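Local coordinates for DUF3248 domain-containing protein (Thermus thermophilus, PDB 2E6X) that is of unknown function, a small protein of the DUF3248 family whose assembly holds two copies of the chain, at residues Arg19-Asp24 with Arg44-Pro49; Val27-Leu32 with Arg40-Leu45. All coordinates share one frame; numbering follows the deposited sequence.

In the fold
Both contacts deal with one problem, how the connection between helix 36-41 and helix 50-58 is fastened to a small three-stranded sheet. Contact 2 takes the first half of that connection, holding 40-45 to the middle strand 26-32. Contact 1 takes the second half, joining 44-49 to the end of outer strand 13-19 of this chain's sheet and the turn after it. Arg44 and Leu45 belong to both, and the centres lie about 11 Å apart. Along the chain the loop segment 19-24 and then strand segment 27-32 come first, and one continuous run, 40-49, answers them. Ala20 also packs on Val27, and the second subunit touches residues of both contacts.

Contact 1 of 2, residues Arg19-Asp24 with Arg44-Pro49; sequences RAEDED and RLLNLP
Arg19 and Leu46 face each other as an antiparallel, hydrogen-bonded pair with their CA atoms 4.8 Å apart. Arg19 N donates to Leu46 O at 2.7 Å and Leu46 N to Arg19 O at 2.8 Å. This is a single bridge, by which the loop 44-49 is pinned to the end of strand 13-19.

The two side chains run side by side. With CG anti to the backbone N (chi1 -154°) and a bend at chi3, the Arg19 chain folds back on its own turn, where NE and NH2 grip Ala20 O side-on. Arg19 NE lies 2.9 Å from Ala20 O. Leu46 CD1 lies over one face of this guanidinium, 4.0 Å from Arg19 NH2, while Leu48 CD1 reaches Arg19 CB. Glu21 crosses Leu46 at about a right angle, its CG 3.8 Å from Leu46 CG. Behind the bridge, Leu45 CD2 rests against Ala20 CA.

Two waters extend the pairing toward Arg44 O. One accepts from Glu21 N and the other donates to Glu21 OE1; both donate to Arg44 O.

Farther out, Leu48 packs on Met53 and Leu56 of helix 50-58, for which Pro49 is the N-cap residue, and Asp24 forms a salt bridge with Arg55 of that helix. Leu48 N hydrogen-bonds to Glu2 of the second subunit.

Backbone bonds thus set the alignment here, while the two bonds to Ala20 O probably restrain the rotation of the Arg19 guanidinium, leaving a face toward Leu46 CD1.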
ATOM      1  N   ARG A  19      -8.235   2.859  -8.929  1.00 15.99           N
ATOM      2  CA  ARG A  19      -7.773   3.815  -9.903  1.00 12.22           C
ATOM      3  C   ARG A  19      -8.425   5.172  -9.716  1.00 13.25           C
ATOM      4  O   ARG A  19      -9.577   5.270  -9.306  1.00  9.71           O
ATOM      5  CB  ARG A  19      -8.031   3.315 -11.336  1.00 17.25           C
ATOM      6  CG  ARG A  19      -7.056   3.918 -12.365  1.00 15.94           C
ATOM      7  CD  ARG A  19      -7.623   3.837 -13.802  1.00 18.79           C
ATOM      8  NE  ARG A  19      -8.528   4.957 -13.970  1.00 20.56           N
ATOM      9  CZ  ARG A  19      -9.503   5.044 -14.865  1.00 21.49           C
ATOM     10  NH1 ARG A  19      -9.725   4.045 -15.736  1.00 19.69           N
ATOM     11  NH2 ARG A  19     -10.288   6.133 -14.854  1.00 18.45           N
ATOM     12  N   ALA A  20      -7.666   6.233  -9.985  1.00  7.43           N
ATOM     13  CA  ALA A  20      -8.218   7.585  -9.903  1.00 11.58           C
ATOM     14  C   ALA A  20      -9.316   7.627 -10.985  1.00 14.99           C
ATOM     15  O   ALA A  20      -9.176   6.989 -12.030  1.00 14.13           O
ATOM     16  CB  ALA A  20      -7.140   8.581 -10.249  1.00  9.72           C
ATOM     17  N   GLU A  21     -10.392   8.370 -10.754  1.00 15.70           N
ATOM     18  CA  GLU A  21     -11.479   8.455 -11.740  1.00 18.79           C
ATOM     19  C   GLU A  21     -11.188   9.153 -13.046  1.00 18.41           C
ATOM     20  O   GLU A  21     -11.799   8.831 -14.064  1.00 19.30           O
ATOM     21  CB  GLU A  21     -12.718   9.141 -11.154  1.00 26.41           C
ATOM     22  CG  GLU A  21     -13.754   8.159 -10.671  1.00 31.26           C
ATOM     23  CD  GLU A  21     -15.139   8.768 -10.620  1.00 38.71           C
ATOM     24  OE1 GLU A  21     -15.314   9.759  -9.876  1.00 38.51           O
ATOM     25  OE2 GLU A  21     -16.046   8.258 -11.332  1.00 38.98           O
ATOM     26  N   ASP A  22     -10.274  10.110 -13.023  1.00 15.72           N
ATOM     27  CA  ASP A  22      -9.970  10.899 -14.207  1.00 15.57           C
ATOM     28  C   ASP A  22      -8.541  10.789 -14.778  1.00 16.92           C
ATOM     29  O   ASP A  22      -8.184  11.526 -15.697  1.00 11.97           O
ATOM     30  CB  ASP A  22     -10.319  12.374 -13.909  1.00 20.74           C
ATOM     31  CG  ASP A  22      -9.560  12.936 -12.688  1.00 24.85           C
ATOM     32  OD1 ASP A  22      -8.823  12.170 -12.001  1.00 24.04           O
ATOM     33  OD2 ASP A  22      -9.714  14.150 -12.411  1.00 30.58           O
ATOM     34  N   GLU A  23      -7.708   9.902 -14.236  1.00 15.09           N
ATOM     35  CA  GLU A  23      -6.365   9.743 -14.790  1.00 11.90           C
ATOM     36  C   GLU A  23      -5.958   8.295 -14.628  1.00 11.48           C
ATOM     37  O   GLU A  23      -6.426   7.608 -13.746  1.00 15.39           O
ATOM     38  CB  GLU A  23      -5.329  10.678 -14.093  1.00 18.58           C
ATOM     39  CG  GLU A  23      -5.445  10.710 -12.579  1.00 16.42           C
ATOM     40  CD  GLU A  23      -4.257  11.373 -11.906  1.00 16.72           C
ATOM     41  OE1 GLU A  23      -3.503  12.071 -12.596  1.00 18.60           O
ATOM     42  OE2 GLU A  23      -4.083  11.190 -10.684  1.00 16.09           O
ATOM     43  N   ASP A  24      -5.072   7.843 -15.498  1.00 10.45           N
ATOM     44  CA  ASP A  24      -4.611   6.477 -15.473  1.00 11.92           C
ATOM     45  C   ASP A  24      -3.568   6.312 -14.356  1.00 11.63           C
ATOM     46  O   ASP A  24      -2.401   6.094 -14.617  1.00 10.79           O
ATOM     47  CB  ASP A  24      -4.027   6.157 -16.846  1.00  9.15           C
ATOM     48  CG  ASP A  24      -3.739   4.694 -17.016  1.00 14.53           C
ATOM     49  OD1 ASP A  24      -4.591   3.897 -16.615  1.00 18.07           O
ATOM     50  OD2 ASP A  24      -2.668   4.349 -17.529  1.00 20.14           O
ATOM     51  N   ARG A  44     -14.157   9.233  -4.720  1.00 14.94           N
ATOM     52  CA  ARG A  44     -14.147   7.810  -4.972  1.00 16.02           C
ATOM     53  C   ARG A  44     -13.116   7.310  -5.961  1.00 12.71           C
ATOM     54  O   ARG A  44     -12.880   7.918  -6.986  1.00 14.86           O
ATOM     55  CB  ARG A  44     -15.526   7.346  -5.476  1.00 21.89           C
ATOM     56  CG  ARG A  44     -16.630   7.385  -4.439  1.00 34.38           C
ATOM     57  CD  ARG A  44     -16.229   6.678  -3.157  1.00 43.47           C
ATOM     58  NE  ARG A  44     -17.250   6.829  -2.117  1.00 53.08           N
ATOM     59  CZ  ARG A  44     -17.607   7.992  -1.568  1.00 56.33           C
ATOM     60  NH1 ARG A  44     -17.023   9.130  -1.949  1.00 56.92           N
ATOM     61  NH2 ARG A  44     -18.566   8.020  -0.650  1.00 57.35           N
ATOM     62  N   LEU A  45     -12.551   6.158  -5.652  1.00 12.04           N
ATOM     63  CA  LEU A  45     -11.593   5.468  -6.540  1.00 12.94           C
ATOM     64  C   LEU A  45     -12.315   4.322  -7.238  1.00 14.54           C
ATOM     65  O   LEU A  45     -13.272   3.791  -6.700  1.00 16.02           O
ATOM     66  CB  LEU A  45     -10.457   4.856  -5.755  1.00  6.70           C
ATOM     67  CG  LEU A  45      -9.651   5.907  -4.996  1.00  8.99           C
ATOM     68  CD1 LEU A  45      -8.631   5.223  -4.116  1.00 11.29           C
ATOM     69  CD2 LEU A  45      -9.016   6.858  -5.956  1.00  6.70           C
ATOM     70  N   LEU A  46     -11.815   3.905  -8.400  1.00 13.25           N
ATOM     71  CA  LEU A  46     -12.439   2.818  -9.153  1.00 16.31           C
ATOM     72  C   LEU A  46     -11.775   1.453  -9.013  1.00 17.05           C
ATOM     73  O   LEU A  46     -10.517   1.340  -9.035  1.00 15.80           O
ATOM     74  CB  LEU A  46     -12.487   3.190 -10.639  1.00 19.61           C
ATOM     75  CG  LEU A  46     -13.417   4.353 -11.030  1.00 24.45           C
ATOM     76  CD1 LEU A  46     -13.215   4.706 -12.493  1.00 24.70           C
ATOM     77  CD2 LEU A  46     -14.888   3.958 -10.758  1.00 24.61           C
ATOM     78  N   ASN A  47     -12.611   0.408  -8.896  1.00 14.76           N
ATOM     79  CA  ASN A  47     -12.073  -0.956  -8.828  1.00 16.91           C
ATOM     80  C   ASN A  47     -11.359  -1.211 -10.143  1.00 14.89           C
ATOM     81  O   ASN A  47     -11.677  -0.591 -11.167  1.00 13.55           O
ATOM     82  CB  ASN A  47     -13.177  -2.015  -8.712  1.00 15.95           C
ATOM     83  CG  ASN A  47     -14.068  -1.792  -7.512  1.00 21.68           C
ATOM     84  OD1 ASN A  47     -13.584  -1.521  -6.411  1.00 20.63           O
ATOM     85  ND2 ASN A  47     -15.385  -1.895  -7.724  1.00 21.64           N
ATOM     86  N   LEU A  48     -10.371  -2.091 -10.129  1.00 13.71           N
ATOM     87  CA  LEU A  48      -9.727  -2.416 -11.394  1.00 14.18           C
ATOM     88  C   LEU A  48      -9.142  -3.822 -11.276  1.00  9.71           C
ATOM     89  O   LEU A  48      -8.881  -4.305 -10.163  1.00 12.47           O
ATOM     90  CB  LEU A  48      -8.644  -1.371 -11.765  1.00 13.32           C
ATOM     91  CG  LEU A  48      -7.380  -1.472 -10.934  1.00 13.74           C
ATOM     92  CD1 LEU A  48      -6.408  -0.371 -11.348  1.00 11.31           C
ATOM     93  CD2 LEU A  48      -7.716  -1.320  -9.496  1.00 17.16           C
ATOM     94  N   PRO A  49      -8.952  -4.500 -12.418  1.00 11.48           N
ATOM     95  CA  PRO A  49      -8.396  -5.859 -12.397  1.00 13.19           C
ATOM     96  C   PRO A  49      -7.022  -5.864 -11.760  1.00 13.74           C
ATOM     97  O   PRO A  49      -6.295  -4.865 -11.828  1.00  6.70           O
ATOM     98  CB  PRO A  49      -8.321  -6.248 -13.888  1.00 15.19           C
ATOM     99  CG  PRO A  49      -9.365  -5.371 -14.566  1.00 16.23           C
ATOM    100  CD  PRO A  49      -9.299  -4.066 -13.793  1.00 13.44           C
TER
HETATM  101  O   HOH W   1     -10.725   9.478  -8.259  1.00 22.16           O
HETATM  102  O   HOH W   2     -13.588  10.650  -8.003  1.00 32.51           O

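Contact 2 of 2, residues Val27-Leu32 with Arg40-Leu45; sequences VVRVGL and RELPRL
Val27 and Leu45 mark the nearest approach of the two backbones, with CA atoms 7.6 Å apart, and no backbone hydrogen bond joins the segments. Segment 27-32 lies on strand 26-32, whereas 40-45 leaves the end of a weakly bonded helix as a loop, so the gap is spanned by side chains, one of them reaching a loop carbonyl.

That one is Arg29. Its chain is extended from CG to NE, which carries the guanidinium across to the loop, where Arg29 NH1 and NH2 both donate end-on to Pro43 O, at 3.0 and 2.8 Å, with the acceptor in the guanidinium plane. Leu45 CG sits over the centre of one face of the Arg29 guanidinium, 3.7 Å above it; against the opposite face lies Leu42 CB, 3.4 Å from Arg29 NH1.

In the fold this is a helix-to-helix connection laid beside the central strand of a mixed sheet, with 13-19 antiparallel and 62-66 parallel to it. From the latter strand Glu65 forms a salt bridge with Arg29 NE, so the arginine joins a neighbouring strand to the loop. A water at the guanidinium edge donates to Leu42 O and accepts only weakly from Arg29 NH1. Beyond the arginine, Leu45 crosses Val27 at about a right angle, CD2 lying 3.8 Å from Val27 CB.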
ATOM      1  N   VAL A  27      -4.171   4.672  -7.116  1.00  8.29           N
ATOM      2  CA  VAL A  27      -4.062   5.440  -5.884  1.00  8.95           C
ATOM      3  C   VAL A  27      -4.083   4.502  -4.669  1.00  9.15           C
ATOM      4  O   VAL A  27      -4.889   3.563  -4.582  1.00  9.07           O
ATOM      5  CB  VAL A  27      -5.222   6.485  -5.765  1.00  8.17           C
ATOM      6  CG1 VAL A  27      -5.179   7.195  -4.427  1.00  6.86           C
ATOM      7  CG2 VAL A  27      -5.137   7.520  -6.945  1.00  8.36           C
ATOM      8  N   VAL A  28      -3.127   4.688  -3.780  1.00  8.09           N
ATOM      9  CA  VAL A  28      -3.122   3.923  -2.541  1.00  7.69           C
ATOM     10  C   VAL A  28      -3.338   4.923  -1.422  1.00 10.48           C
ATOM     11  O   VAL A  28      -2.619   5.956  -1.322  1.00  9.19           O
ATOM     12  CB  VAL A  28      -1.809   3.180  -2.362  1.00 10.92           C
ATOM     13  CG1 VAL A  28      -1.693   2.618  -0.932  1.00  8.85           C
ATOM     14  CG2 VAL A  28      -1.771   2.045  -3.409  1.00 13.44           C
ATOM     15  N   ARG A  29      -4.365   4.685  -0.619  1.00  8.28           N
ATOM     16  CA  ARG A  29      -4.598   5.592   0.497  1.00 14.76           C
ATOM     17  C   ARG A  29      -4.285   4.843   1.777  1.00 13.28           C
ATOM     18  O   ARG A  29      -4.688   3.681   1.928  1.00 13.56           O
ATOM     19  CB  ARG A  29      -6.046   6.102   0.512  1.00 13.96           C
ATOM     20  CG  ARG A  29      -6.352   6.937  -0.678  1.00 16.23           C
ATOM     21  CD  ARG A  29      -7.818   7.287  -0.741  1.00 11.81           C
ATOM     22  NE  ARG A  29      -8.042   8.253  -1.821  1.00 12.06           N
ATOM     23  CZ  ARG A  29      -9.235   8.562  -2.292  1.00 10.09           C
ATOM     24  NH1 ARG A  29     -10.317   7.974  -1.767  1.00  8.01           N
ATOM     25  NH2 ARG A  29      -9.342   9.424  -3.307  1.00 12.08           N
ATOM     26  N   VAL A  30      -3.568   5.504   2.681  1.00 14.38           N
ATOM     27  CA  VAL A  30      -3.198   4.893   3.958  1.00 14.88           C
ATOM     28  C   VAL A  30      -3.331   5.855   5.149  1.00 12.77           C
ATOM     29  O   VAL A  30      -3.054   7.057   5.040  1.00 11.07           O
ATOM     30  CB  VAL A  30      -1.752   4.351   3.908  1.00 12.15           C
ATOM     31  CG1 VAL A  30      -0.743   5.510   3.743  1.00 12.54           C
ATOM     32  CG2 VAL A  30      -1.449   3.593   5.184  1.00 12.47           C
ATOM     33  N   GLY A  31      -3.759   5.326   6.285  1.00 12.32           N
ATOM     34  CA  GLY A  31      -3.915   6.156   7.465  1.00 11.43           C
ATOM     35  C   GLY A  31      -4.116   5.276   8.691  1.00 13.28           C
ATOM     36  O   GLY A  31      -4.206   4.052   8.563  1.00 12.91           O
ATOM     37  N   LEU A  32      -4.161   5.886   9.867  1.00 13.60           N
ATOM     38  CA  LEU A  32      -4.407   5.116  11.085  1.00 18.25           C
ATOM     39  C   LEU A  32      -5.844   4.649  11.088  1.00 17.57           C
ATOM     40  O   LEU A  32      -6.698   5.248  10.424  1.00 15.45           O
ATOM     41  CB  LEU A  32      -4.183   5.969  12.329  1.00 19.70           C
ATOM     42  CG  LEU A  32      -2.738   6.280  12.699  1.00 24.46           C
ATOM     43  CD1 LEU A  32      -2.730   7.209  13.888  1.00 23.56           C
ATOM     44  CD2 LEU A  32      -1.994   4.975  13.004  1.00 25.00           C
ATOM     45  N   ARG A  40     -14.143   7.348   3.304  1.00 24.77           N
ATOM     46  CA  ARG A  40     -15.347   7.392   2.478  1.00 27.47           C
ATOM     47  C   ARG A  40     -15.744   8.782   2.041  1.00 27.37           C
ATOM     48  O   ARG A  40     -16.496   8.931   1.071  1.00 26.86           O
ATOM     49  CB  ARG A  40     -16.534   6.753   3.203  1.00 35.15           C
ATOM     50  CG  ARG A  40     -16.531   5.246   3.155  1.00 41.03           C
ATOM     51  CD  ARG A  40     -15.353   4.664   3.926  1.00 47.84           C
ATOM     52  NE  ARG A  40     -15.198   3.240   3.644  1.00 50.88           N
ATOM     53  CZ  ARG A  40     -14.424   2.421   4.339  1.00 52.53           C
ATOM     54  NH1 ARG A  40     -13.729   2.879   5.368  1.00 53.41           N
ATOM     55  NH2 ARG A  40     -14.351   1.141   4.006  1.00 54.56           N
ATOM     56  N   GLU A  41     -15.231   9.789   2.736  1.00 25.18           N
ATOM     57  CA  GLU A  41     -15.531  11.181   2.438  1.00 28.59           C
ATOM     58  C   GLU A  41     -14.724  11.647   1.220  1.00 26.06           C
ATOM     59  O   GLU A  41     -15.131  12.551   0.506  1.00 25.80           O
ATOM     60  CB  GLU A  41     -15.177  12.068   3.638  1.00 35.14           C
ATOM     61  CG  GLU A  41     -15.973  11.816   4.927  1.00 40.78           C
ATOM     62  CD  GLU A  41     -15.295  12.445   6.149  1.00 47.00           C
ATOM     63  OE1 GLU A  41     -14.562  13.453   5.972  1.00 49.89           O
ATOM     64  OE2 GLU A  41     -15.501  11.945   7.285  1.00 50.49           O
ATOM     65  N   LEU A  42     -13.578  11.007   0.994  1.00 20.70           N
ATOM     66  CA  LEU A  42     -12.692  11.344  -0.113  1.00 16.71           C
ATOM     67  C   LEU A  42     -13.264  10.977  -1.484  1.00 15.79           C
ATOM     68  O   LEU A  42     -14.142  10.093  -1.590  1.00 13.80           O
ATOM     69  CB  LEU A  42     -11.361  10.620   0.083  1.00 13.73           C
ATOM     70  CG  LEU A  42     -10.550  11.055   1.294  1.00 12.26           C
ATOM     71  CD1 LEU A  42      -9.398  10.075   1.456  1.00 10.80           C
ATOM     72  CD2 LEU A  42     -10.054  12.495   1.102  1.00 12.65           C
ATOM     73  N   PRO A  43     -12.770  11.646  -2.560  1.00 14.50           N
ATOM     74  CA  PRO A  43     -13.280  11.325  -3.897  1.00 15.11           C
ATOM     75  C   PRO A  43     -13.142   9.831  -4.117  1.00 14.01           C
ATOM     76  O   PRO A  43     -12.141   9.227  -3.724  1.00 18.76           O
ATOM     77  CB  PRO A  43     -12.377  12.117  -4.834  1.00 15.01           C
ATOM     78  CG  PRO A  43     -11.978  13.285  -4.022  1.00 15.40           C
ATOM     79  CD  PRO A  43     -11.754  12.719  -2.626  1.00 13.68           C
ATOM     80  N   ARG A  44     -14.157   9.233  -4.720  1.00 14.94           N
ATOM     81  CA  ARG A  44     -14.147   7.810  -4.972  1.00 16.02           C
ATOM     82  C   ARG A  44     -13.116   7.310  -5.961  1.00 12.71           C
ATOM     83  O   ARG A  44     -12.880   7.918  -6.986  1.00 14.86           O
ATOM     84  CB  ARG A  44     -15.526   7.346  -5.476  1.00 21.89           C
ATOM     85  CG  ARG A  44     -16.630   7.385  -4.439  1.00 34.38           C
ATOM     86  CD  ARG A  44     -16.229   6.678  -3.157  1.00 43.47           C
ATOM     87  NE  ARG A  44     -17.250   6.829  -2.117  1.00 53.08           N
ATOM     88  CZ  ARG A  44     -17.607   7.992  -1.568  1.00 56.33           C
ATOM     89  NH1 ARG A  44     -17.023   9.130  -1.949  1.00 56.92           N
ATOM     90  NH2 ARG A  44     -18.566   8.020  -0.650  1.00 57.35           N
ATOM     91  N   LEU A  45     -12.551   6.158  -5.652  1.00 12.04           N
ATOM     92  CA  LEU A  45     -11.593   5.468  -6.540  1.00 12.94           C
ATOM     93  C   LEU A  45     -12.315   4.322  -7.238  1.00 14.54           C
ATOM     94  O   LEU A  45     -13.272   3.791  -6.700  1.00 16.02           O
ATOM     95  CB  LEU A  45     -10.457   4.856  -5.755  1.00  6.70           C
ATOM     96  CG  LEU A  45      -9.651   5.907  -4.996  1.00  8.99           C
ATOM     97  CD1 LEU A  45      -8.631   5.223  -4.116  1.00 11.29           C
ATOM     98  CD2 LEU A  45      -9.016   6.858  -5.956  1.00  6.70           C
TER
HETATM   99  O   HOH W   3     -13.549   7.600  -0.936  1.00 25.23           O